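Local atomic coordinates of alpha-L-rhamnosidase (Streptomyces avermitilis, PDB entry 3W5M), a protein that hydrolyses terminal non-reducing alpha-L-rhamnose residues from alpha-L-rhamnosides, including citrus flavonoids and the arabinogalactan-protein gum arabic. Residues 26-31 and 70-75; 322-327 and 352-357; 326-331 and 563-568. All blocks are in the same frame, centred on the assembly; numbering follows the deposited sequence.

In the fold
From the N terminus, interaction 1 comes first: it closes a loop of 38 residues inside the N-terminal immunoglobulin-like domain and is complete long before the others begin. Interactions 2 and 3 both start from the same part of the chain and share Leu326 and Gly327. Interaction 2 closes soon after, at 352-357, pairing strands 316-326 and 353-360; interaction 3 closes only at 563-568, tying strand 328-333 to a loop of the concanavalin-like region, so the two overlap rather than nest. Their centres are 13 Å apart, and Tyr329 OH probably hydrogen-bonds Gln357 OE1. Interaction 1 stands apart, its nearest atoms about 13 Å from interaction 2.

Interaction 1 (26-31 and 70-75); sequences RLSWPM and SVLVPY
Residues 26-28 and 73-74 make a short antiparallel pairing within the N-terminal immunoglobulin-like domain; the loop residues 70-72 extend it through a bulge, and a tryptophan packs over Ser70, ahead of the second strand. Leu27 lies opposite Val73 as a hydrogen-bonded pair: Leu27 N donates to Val73 O at 2.7 Å, and Val73 N returns a bond to Leu27 O. Arg26 and Pro74 form the adjoining non-hydrogen-bonded pair. At Leu72 a left-handed backbone conformation turns the chain aside, and its N-H goes to Ser28 OG (2.9 Å) instead of the backbone; with OG beside its own backbone N (chi1 -68°), the serine hydroxyl meets this displaced amide. Farther along, Trp29 N bonds Ser70 O at 2.9 Å.

The indole of Trp29 folds back over this join. CG sits between the backbone N and the carbonyl carbon (chi1 47°), which lays one ring face against Ser70, whose CA is 3.9 Å from the centroid of the five-membered ring in a CH-pi contact. The six-membered end reaches Val73, CH2 to CG2 at 3.6 Å, while NE1 bonds Gln40. A water joins Trp29 O to Ser70 OG, which also bonds Asn987. On the side of Arg26, Leu72 CD2 lies over one guanidinium face, toward its rim; the charged end forms salt bridges with Glu12 and Asp712. Leu27 and Trp29 also pack on Val45 of strand 40-48, so the pairing helps build the interior between the domain's two sheets. Leu72 and Val73 both facing Leu27 make a G1 beta bulge, here in the edge pairing of an immunoglobulin-like beta sandwich, consistent with the fibronectin type III fold found in this enzyme.

Interaction 2 (322-327 and 352-357); sequences YATALG and KRVQYQ
Strands 322-326 and 353-357 meet as antiparallel neighbours in the five-stranded mixed sheet of the rhamnosidase N-terminal domain region, diverging beyond a single bridge. Their axes run 145° apart and approach to 4.7 Å. Backbone bonding is concentrated at Ala323 and Gln357, a hydrogen-bonded pair: Gln357 N gives to Ala323 O at 2.9 Å, and Ala323 N gives to Gln357 O at 3.1 Å. Tyr322 CA adds a CA-H...O contact to the same Gln357 carbonyl.

Where the strands spread, a side chain takes over from the backbone. Thr324 OG1, opposite its own backbone N across the CA-CB bond (chi1 -175°), reaches over to donate to Gln355 O at 2.8 Å. The hydroxyl approaches from above that carbonyl's plane, 43° out of it. Gln357 NE2 also approaches Gln355 O, but only as a weak bond, its stronger partner being Gln475.

Apolar contacts flank the polar ones. The CG2 methyl of Val354 sits against the hydroxyl oxygen OG1 of Thr324 at 3.3 Å; its apolar partner is CD2 of Leu326, whose side chain runs roughly perpendicular to that of the valine. Tyr322 and Tyr356 extend alongside one another in a common direction, their rings meeting through Tyr322 CD1 and Tyr356 CE1 at 4.1 Å. Trp118 touches Tyr322 and meets Tyr356 edge-to-face, while the Tyr356 hydroxyl bonds Asp21 and Leu112 N, linking this sheet to the N-terminal part of the chain.

The Gln357 side chain, bent at chi2, doubles back across the bridge, where its OE1 probably hydrogen-bonds Tyr329 OH. The same Gln357 OE1 comes 3.1 Å from Ala323 O, a meeting of two acceptors with no bond between them.

Interaction 3 (326-331 and 563-568); sequences LGLYEA and PRFTFH
Leu328 begins the contact with Phe565, joining strand 328-333 of the seven-stranded sheet to the loop between strands 559-561 and 568-570. Leu328 CB lies 3.7 Å from Phe565 CD1, the two side chains passing alongside each other head to tail, and Leu328 CD1 also touches Phe565 CD1. At Tyr329 the backbone takes part: its carbonyl carbon approaches Phe565 CE1 at 3.9 Å, near the ring plane. Glu330 follows, its CB against Phe565 CZ.

With CG anti to the backbone N (chi1 -174°), the extended Glu330 side chain lies across that of Arg564. OE1 sits at the guanidinium edge and accepts from Arg564 NE at 2.8 Å in a salt bridge, though the position of OE1 is less certain; Arg564 NH2 is 3.8 Å from OE1. The carboxylate and guanidinium planes are steeply inclined, at 62°. A water accepts from Arg564 NH2 and gives OE1 a weak bond. A leucine in place of Arg564 would probably leave the Glu330 carboxylate without its charged mate. The chemistry is consistent with a junction between two beta regions held by apolar packing, with a salt bridge of less certain geometry beside it.

Interaction 1 (26-31 and 70-75)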
loop_
_atom_site.group_PDB
_atom_site.type_symbol
_atom_site.label_atom_id
_atom_site.label_comp_id
_atom_site.label_asym_id
_atom_site.label_seq_id
_atom_site.Cartn_x
_atom_site.Cartn_y
_atom_site.Cartn_z
ATOM N N ARG A 26 -18.347 4.586 16.824
ATOM C CA ARG A 26 -18.295 6.033 17.109
ATOM C C ARG A 26 -19.080 6.813 16.079
ATOM O O ARG A 26 -18.808 6.727 14.877
ATOM C CB ARG A 26 -16.855 6.513 17.167
ATOM C CG ARG A 26 -16.105 5.925 18.364
ATOM C CD ARG A 26 -14.590 6.172 18.248
ATOM N NE ARG A 26 -14.064 5.486 17.072
ATOM C CZ ARG A 26 -12.858 5.708 16.542
ATOM N NH1 ARG A 26 -12.030 6.596 17.085
ATOM N NH2 ARG A 26 -12.494 5.042 15.464
ATOM N N LEU A 27 -20.017 7.613 16.567
ATOM C CA LEU A 27 -21.003 8.291 15.729
ATOM C C LEU A 27 -20.592 9.749 15.556
ATOM O O LEU A 27 -20.061 10.371 16.503
ATOM C CB LEU A 27 -22.363 8.219 16.448
ATOM C CG LEU A 27 -22.876 6.811 16.797
ATOM C CD1 LEU A 27 -24.170 6.935 17.596
ATOM C CD2 LEU A 27 -23.112 6.024 15.532
ATOM N N SER A 28 -20.832 10.310 14.369
ATOM C CA SER A 28 -20.498 11.708 14.099
ATOM C C SER A 28 -21.644 12.416 13.393
ATOM O O SER A 28 -22.324 11.806 12.549
ATOM C CB SER A 28 -19.243 11.819 13.226
ATOM O OG SER A 28 -18.067 11.376 13.929
ATOM N N TRP A 29 -21.853 13.685 13.718
ATOM C CA TRP A 29 -22.925 14.483 13.080
ATOM C C TRP A 29 -22.476 15.897 12.691
ATOM O O TRP A 29 -22.702 16.860 13.424
ATOM C CB TRP A 29 -24.234 14.472 13.903
ATOM C CG TRP A 29 -24.083 14.728 15.395
ATOM C CD1 TRP A 29 -24.102 15.940 16.030
ATOM C CD2 TRP A 29 -23.932 13.743 16.424
ATOM N NE1 TRP A 29 -23.943 15.763 17.388
ATOM C CE2 TRP A 29 -23.843 14.432 17.655
ATOM C CE3 TRP A 29 -23.839 12.342 16.421
ATOM C CZ2 TRP A 29 -23.685 13.777 18.877
ATOM C CZ3 TRP A 29 -23.721 11.682 17.644
ATOM C CH2 TRP A 29 -23.624 12.404 18.855
ATOM N N PRO A 30 -21.840 16.022 11.516
ATOM C CA PRO A 30 -21.583 17.368 11.008
ATOM C C PRO A 30 -22.920 18.132 10.955
ATOM O O PRO A 30 -23.980 17.531 10.678
ATOM C CB PRO A 30 -21.045 17.118 9.586
ATOM C CG PRO A 30 -20.658 15.667 9.530
ATOM C CD PRO A 30 -21.527 14.968 10.537
ATOM N N MET A 31 -22.893 19.420 11.259
ATOM C CA MET A 31 -24.119 20.212 11.206
ATOM C C MET A 31 -23.962 21.380 10.229
ATOM O O MET A 31 -22.853 21.810 9.948
ATOM C CB MET A 31 -24.484 20.718 12.596
ATOM C CG MET A 31 -24.988 19.638 13.558
ATOM S SD MET A 31 -24.698 20.151 15.281
ATOM C CE MET A 31 -22.932 19.871 15.434
ATOM N N SER A 70 -19.671 16.387 19.076
ATOM C CA SER A 70 -20.462 16.071 17.880
ATOM C C SER A 70 -19.730 15.152 16.895
ATOM O O SER A 70 -20.268 14.773 15.824
ATOM C CB SER A 70 -20.934 17.363 17.204
ATOM O OG SER A 70 -19.858 18.144 16.699
ATOM N N VAL A 71 -18.528 14.747 17.286
ATOM C CA VAL A 71 -17.663 13.937 16.435
ATOM C C VAL A 71 -17.107 12.769 17.239
ATOM O O VAL A 71 -16.569 12.956 18.359
ATOM C CB VAL A 71 -16.568 14.847 15.797
ATOM C CG1 VAL A 71 -15.343 14.071 15.350
ATOM C CG2 VAL A 71 -17.172 15.655 14.638
ATOM N N LEU A 72 -17.251 11.570 16.677
ATOM C CA LEU A 72 -16.701 10.306 17.238
ATOM C C LEU A 72 -17.240 10.004 18.644
ATOM O O LEU A 72 -16.484 9.629 19.563
ATOM C CB LEU A 72 -15.156 10.305 17.232
ATOM C CG LEU A 72 -14.515 10.424 15.839
ATOM C CD1 LEU A 72 -13.006 10.631 15.975
ATOM C CD2 LEU A 72 -14.839 9.191 15.027
ATOM N N VAL A 73 -18.547 10.194 18.806
ATOM C CA VAL A 73 -19.228 9.896 20.078
ATOM C C VAL A 73 -19.542 8.404 20.131
ATOM O O VAL A 73 -20.257 7.879 19.256
ATOM C CB VAL A 73 -20.519 10.730 20.236
ATOM C CG1 VAL A 73 -21.217 10.390 21.562
ATOM C CG2 VAL A 73 -20.224 12.206 20.121
ATOM N N PRO A 74 -18.990 7.678 21.132
ATOM C CA PRO A 74 -19.199 6.223 21.149
ATOM C C PRO A 74 -20.606 5.811 21.499
ATOM O O PRO A 74 -21.213 6.329 22.462
ATOM C CB PRO A 74 -18.231 5.703 22.227
ATOM C CG PRO A 74 -17.748 6.902 22.956
ATOM C CD PRO A 74 -18.050 8.137 22.178
ATOM N N TYR A 75 -21.132 4.889 20.707
ATOM C CA TYR A 75 -22.337 4.151 21.096
ATOM C C TYR A 75 -22.220 3.685 22.540
ATOM O O TYR A 75 -21.214 3.077 22.916
ATOM C CB TYR A 75 -22.525 2.958 20.189
ATOM C CG TYR A 75 -23.663 2.047 20.617
ATOM C CD1 TYR A 75 -24.989 2.386 20.353
ATOM C CD2 TYR A 75 -23.402 0.844 21.286
ATOM C CE1 TYR A 75 -26.029 1.550 20.744
ATOM C CE2 TYR A 75 -24.435 -0.003 21.689
ATOM C CZ TYR A 75 -25.743 0.350 21.414
ATOM O OH TYR A 75 -26.765 -0.484 21.798
HETATM O O HOH W 1 -20.163 18.221 13.980
#

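Interaction 2 (322-327 and 352-357)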
loop_
_atom_site.group_PDB
_atom_site.type_symbol
_atom_site.label_atom_id
_atom_site.label_comp_id
_atom_site.label_asym_id
_atom_site.label_seq_id
_atom_site.Cartn_x
_atom_site.Cartn_y
_atom_site.Cartn_z
ATOM N N TYR A 322 -19.780 -13.355 3.771
ATOM C CA TYR A 322 -18.577 -13.029 4.544
ATOM C C TYR A 322 -17.442 -13.881 3.973
ATOM O O TYR A 322 -17.590 -15.104 3.788
ATOM C CB TYR A 322 -18.815 -13.366 6.037
ATOM C CG TYR A 322 -20.100 -12.785 6.572
ATOM C CD1 TYR A 322 -20.149 -11.499 7.029
ATOM C CD2 TYR A 322 -21.274 -13.526 6.578
ATOM C CE1 TYR A 322 -21.311 -10.949 7.527
ATOM C CE2 TYR A 322 -22.454 -13.000 7.071
ATOM C CZ TYR A 322 -22.466 -11.708 7.531
ATOM O OH TYR A 322 -23.627 -11.155 8.008
ATOM N N ALA A 323 -16.306 -13.250 3.668
ATOM C CA ALA A 323 -15.207 -13.991 3.057
ATOM C C ALA A 323 -13.862 -13.429 3.427
ATOM O O ALA A 323 -13.721 -12.241 3.769
ATOM C CB ALA A 323 -15.365 -14.001 1.537
ATOM N N THR A 324 -12.872 -14.292 3.325
ATOM C CA THR A 324 -11.477 -13.882 3.462
ATOM C C THR A 324 -10.595 -14.928 2.778
ATOM O O THR A 324 -11.091 -15.945 2.268
ATOM C CB THR A 324 -11.088 -13.650 4.961
ATOM O OG1 THR A 324 -9.736 -13.133 5.028
ATOM C CG2 THR A 324 -11.235 -14.932 5.810
ATOM N N ALA A 325 -9.290 -14.665 2.694
ATOM C CA ALA A 325 -8.357 -15.605 2.119
ATOM C C ALA A 325 -7.020 -15.466 2.822
ATOM O O ALA A 325 -6.661 -14.385 3.297
ATOM C CB ALA A 325 -8.182 -15.347 0.608
ATOM N N LEU A 326 -6.322 -16.578 2.929
ATOM C CA LEU A 326 -4.881 -16.525 3.163
ATOM C C LEU A 326 -4.270 -16.499 1.787
ATOM O O LEU A 326 -4.146 -17.537 1.132
ATOM C CB LEU A 326 -4.423 -17.712 3.991
ATOM C CG LEU A 326 -5.097 -17.638 5.374
ATOM C CD1 LEU A 326 -4.825 -18.920 6.132
ATOM C CD2 LEU A 326 -4.650 -16.410 6.202
ATOM N N GLY A 327 -4.002 -15.293 1.294
ATOM C CA GLY A 327 -3.776 -15.103 -0.153
ATOM C C GLY A 327 -4.660 -13.963 -0.629
ATOM O O GLY A 327 -4.828 -12.968 0.087
ATOM N N LYS A 352 -1.179 -13.403 13.155
ATOM C CA LYS A 352 -1.910 -12.717 14.215
ATOM C C LYS A 352 -3.337 -12.369 13.852
ATOM O O LYS A 352 -4.232 -12.463 14.703
ATOM C CB LYS A 352 -1.148 -11.469 14.675
ATOM C CG LYS A 352 0.192 -11.844 15.312
ATOM C CD LYS A 352 0.838 -10.675 16.013
ATOM C CE LYS A 352 2.082 -11.128 16.753
ATOM N NZ LYS A 352 2.558 -10.008 17.611
ATOM N N ARG A 353 -3.566 -11.962 12.604
ATOM C CA ARG A 353 -4.923 -11.576 12.212
ATOM C C ARG A 353 -5.069 -11.638 10.691
ATOM O O ARG A 353 -4.084 -11.474 9.932
ATOM C CB ARG A 353 -5.284 -10.177 12.733
ATOM C CG ARG A 353 -4.563 -9.037 12.012
ATOM C CD ARG A 353 -4.809 -7.665 12.634
ATOM N NE ARG A 353 -4.175 -7.600 13.959
ATOM C CZ ARG A 353 -4.852 -7.528 15.104
ATOM N NH1 ARG A 353 -6.193 -7.469 15.100
ATOM N NH2 ARG A 353 -4.188 -7.513 16.261
ATOM N N VAL A 354 -6.287 -11.935 10.260
ATOM C CA VAL A 354 -6.652 -11.771 8.859
ATOM C C VAL A 354 -7.949 -10.951 8.848
ATOM O O VAL A 354 -8.783 -11.085 9.736
ATOM C CB VAL A 354 -6.774 -13.119 8.117
ATOM C CG1 VAL A 354 -7.967 -13.932 8.595
ATOM C CG2 VAL A 354 -6.800 -12.907 6.584
ATOM N N GLN A 355 -8.124 -10.106 7.839
ATOM C CA GLN A 355 -9.309 -9.244 7.785
ATOM C C GLN A 355 -10.338 -9.891 6.852
ATOM O O GLN A 355 -9.955 -10.450 5.842
ATOM C CB GLN A 355 -8.924 -7.842 7.299
ATOM C CG GLN A 355 -7.997 -7.143 8.275
ATOM C CD GLN A 355 -7.969 -5.631 8.132
ATOM O OE1 GLN A 355 -8.482 -4.880 9.000
ATOM N NE2 GLN A 355 -7.385 -5.181 7.059
ATOM N N TYR A 356 -11.616 -9.854 7.212
ATOM C CA TYR A 356 -12.686 -10.392 6.319
ATOM C C TYR A 356 -13.571 -9.258 5.791
ATOM O O TYR A 356 -13.626 -8.135 6.357
ATOM C CB TYR A 356 -13.541 -11.478 7.021
ATOM C CG TYR A 356 -14.512 -10.943 8.053
ATOM C CD1 TYR A 356 -15.776 -10.448 7.677
ATOM C CD2 TYR A 356 -14.169 -10.923 9.413
ATOM C CE1 TYR A 356 -16.668 -9.950 8.620
ATOM C CE2 TYR A 356 -15.068 -10.453 10.372
ATOM C CZ TYR A 356 -16.306 -9.966 9.976
ATOM O OH TYR A 356 -17.197 -9.453 10.890
ATOM N N GLN A 357 -14.241 -9.551 4.680
ATOM C CA GLN A 357 -15.102 -8.586 3.977
ATOM C C GLN A 357 -16.539 -9.066 4.060
ATOM O O GLN A 357 -16.792 -10.268 4.157
ATOM C CB GLN A 357 -14.696 -8.427 2.490
ATOM C CG GLN A 357 -13.269 -7.900 2.234
ATOM C CD GLN A 357 -12.175 -8.804 2.752
ATOM O OE1 GLN A 357 -12.071 -9.973 2.348
ATOM N NE2 GLN A 357 -11.369 -8.286 3.705
#

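Interaction 3 (326-331 and 563-568)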
loop_
_atom_site.group_PDB
_atom_site.type_symbol
_atom_site.label_atom_id
_atom_site.label_comp_id
_atom_site.label_asym_id
_atom_site.label_seq_id
_atom_site.Cartn_x
_atom_site.Cartn_y
_atom_site.Cartn_z
ATOM N N LEU A 326 -6.322 -16.578 2.929
ATOM C CA LEU A 326 -4.881 -16.525 3.163
ATOM C C LEU A 326 -4.270 -16.499 1.787
ATOM O O LEU A 326 -4.146 -17.537 1.132
ATOM C CB LEU A 326 -4.423 -17.712 3.991
ATOM C CG LEU A 326 -5.097 -17.638 5.374
ATOM C CD1 LEU A 326 -4.825 -18.920 6.132
ATOM C CD2 LEU A 326 -4.650 -16.410 6.202
ATOM N N GLY A 327 -4.002 -15.293 1.294
ATOM C CA GLY A 327 -3.776 -15.103 -0.153
ATOM C C GLY A 327 -4.660 -13.963 -0.629
ATOM O O GLY A 327 -4.828 -12.968 0.087
ATOM N N LEU A 328 -5.262 -14.105 -1.813
ATOM C CA LEU A 328 -6.179 -13.094 -2.313
ATOM C C LEU A 328 -7.321 -13.866 -2.960
ATOM O O LEU A 328 -7.110 -14.989 -3.397
ATOM C CB LEU A 328 -5.536 -12.224 -3.426
ATOM C CG LEU A 328 -4.217 -11.498 -3.124
ATOM C CD1 LEU A 328 -3.709 -10.901 -4.438
ATOM C CD2 LEU A 328 -4.430 -10.407 -2.095
ATOM N N TYR A 329 -8.491 -13.239 -3.036
ATOM C CA TYR A 329 -9.641 -13.903 -3.652
ATOM C C TYR A 329 -10.493 -12.875 -4.398
ATOM O O TYR A 329 -10.435 -11.651 -4.132
ATOM C CB TYR A 329 -10.492 -14.653 -2.610
ATOM C CG TYR A 329 -11.303 -13.730 -1.753
ATOM C CD1 TYR A 329 -10.704 -13.033 -0.672
ATOM C CD2 TYR A 329 -12.634 -13.487 -2.032
ATOM C CE1 TYR A 329 -11.427 -12.140 0.087
ATOM C CE2 TYR A 329 -13.369 -12.581 -1.269
ATOM C CZ TYR A 329 -12.756 -11.919 -0.208
ATOM O OH TYR A 329 -13.467 -11.027 0.555
ATOM N N GLU A 330 -11.317 -13.397 -5.299
ATOM C CA GLU A 330 -12.399 -12.632 -5.906
ATOM C C GLU A 330 -13.531 -13.623 -6.026
ATOM O O GLU A 330 -13.328 -14.693 -6.589
ATOM C CB GLU A 330 -12.020 -12.178 -7.302
ATOM C CG GLU A 330 -13.048 -11.265 -7.932
ATOM C CD GLU A 330 -12.632 -10.899 -9.354
ATOM O OE1 GLU A 330 -12.936 -11.667 -10.293
ATOM O OE2 GLU A 330 -11.965 -9.864 -9.501
ATOM N N ALA A 331 -14.686 -13.273 -5.474
ATOM C CA ALA A 331 -15.812 -14.166 -5.419
ATOM C C ALA A 331 -16.836 -13.774 -6.455
ATOM O O ALA A 331 -16.976 -12.589 -6.810
ATOM C CB ALA A 331 -16.451 -14.140 -4.040
ATOM N N PRO A 563 -6.093 -7.623 -15.375
ATOM C CA PRO A 563 -5.483 -8.431 -14.289
ATOM C C PRO A 563 -6.249 -8.325 -12.964
ATOM O O PRO A 563 -6.932 -7.313 -12.708
ATOM C CB PRO A 563 -4.080 -7.828 -14.151
ATOM C CG PRO A 563 -3.810 -7.205 -15.497
ATOM C CD PRO A 563 -5.133 -6.657 -15.949
ATOM N N ARG A 564 -6.143 -9.346 -12.114
ATOM C CA ARG A 564 -6.854 -9.310 -10.823
ATOM C C ARG A 564 -5.900 -9.370 -9.613
ATOM O O ARG A 564 -6.217 -8.842 -8.556
ATOM C CB ARG A 564 -7.831 -10.483 -10.697
ATOM C CG ARG A 564 -9.100 -10.389 -11.520
ATOM C CD ARG A 564 -9.636 -11.810 -11.728
ATOM N NE ARG A 564 -10.982 -11.894 -12.324
ATOM C CZ ARG A 564 -11.215 -12.316 -13.569
ATOM N NH1 ARG A 564 -10.203 -12.641 -14.368
ATOM N NH2 ARG A 564 -12.474 -12.379 -14.031
ATOM N N PHE A 565 -4.785 -10.071 -9.757
ATOM C CA PHE A 565 -3.980 -10.431 -8.576
ATOM C C PHE A 565 -2.563 -9.913 -8.621
ATOM O O PHE A 565 -1.594 -10.551 -8.121
ATOM C CB PHE A 565 -4.049 -11.945 -8.364
ATOM C CG PHE A 565 -5.452 -12.432 -8.195
ATOM C CD1 PHE A 565 -6.203 -12.010 -7.093
ATOM C CD2 PHE A 565 -6.044 -13.280 -9.141
ATOM C CE1 PHE A 565 -7.506 -12.430 -6.916
ATOM C CE2 PHE A 565 -7.343 -13.723 -8.948
ATOM C CZ PHE A 565 -8.081 -13.292 -7.848
ATOM N N THR A 566 -2.428 -8.751 -9.240
ATOM C CA THR A 566 -1.112 -8.092 -9.294
ATOM C C THR A 566 -1.381 -6.597 -9.298
ATOM O O THR A 566 -2.512 -6.178 -9.479
ATOM C CB THR A 566 -0.292 -8.494 -10.550
ATOM O OG1 THR A 566 1.014 -7.938 -10.432
ATOM C CG2 THR A 566 -0.936 -7.937 -11.806
ATOM N N PHE A 567 -0.348 -5.796 -9.054
ATOM C CA PHE A 567 -0.437 -4.352 -9.297
ATOM C C PHE A 567 0.931 -3.812 -9.602
ATOM O O PHE A 567 1.922 -4.415 -9.200
ATOM C CB PHE A 567 -1.098 -3.568 -8.140
ATOM C CG PHE A 567 -0.271 -3.469 -6.884
ATOM C CD1 PHE A 567 -0.377 -4.448 -5.874
ATOM C CD2 PHE A 567 0.521 -2.347 -6.644
ATOM C CE1 PHE A 567 0.365 -4.315 -4.697
ATOM C CE2 PHE A 567 1.278 -2.227 -5.479
ATOM C CZ PHE A 567 1.173 -3.201 -4.500
ATOM N N HIS A 568 0.983 -2.692 -10.328
ATOM C CA HIS A 568 2.270 -2.105 -10.699
ATOM C C HIS A 568 2.204 -0.597 -10.497
ATOM O O HIS A 568 1.119 0.007 -10.457
ATOM C CB HIS A 568 2.617 -2.389 -12.174
ATOM C CG HIS A 568 2.097 -3.706 -12.682
ATOM N ND1 HIS A 568 2.614 -4.919 -12.275
ATOM C CD2 HIS A 568 1.130 -3.988 -13.588
ATOM C CE1 HIS A 568 1.963 -5.895 -12.891
ATOM N NE2 HIS A 568 1.064 -5.358 -13.704
HETATM O O HOH W 2 -14.837 -10.915 -13.099
#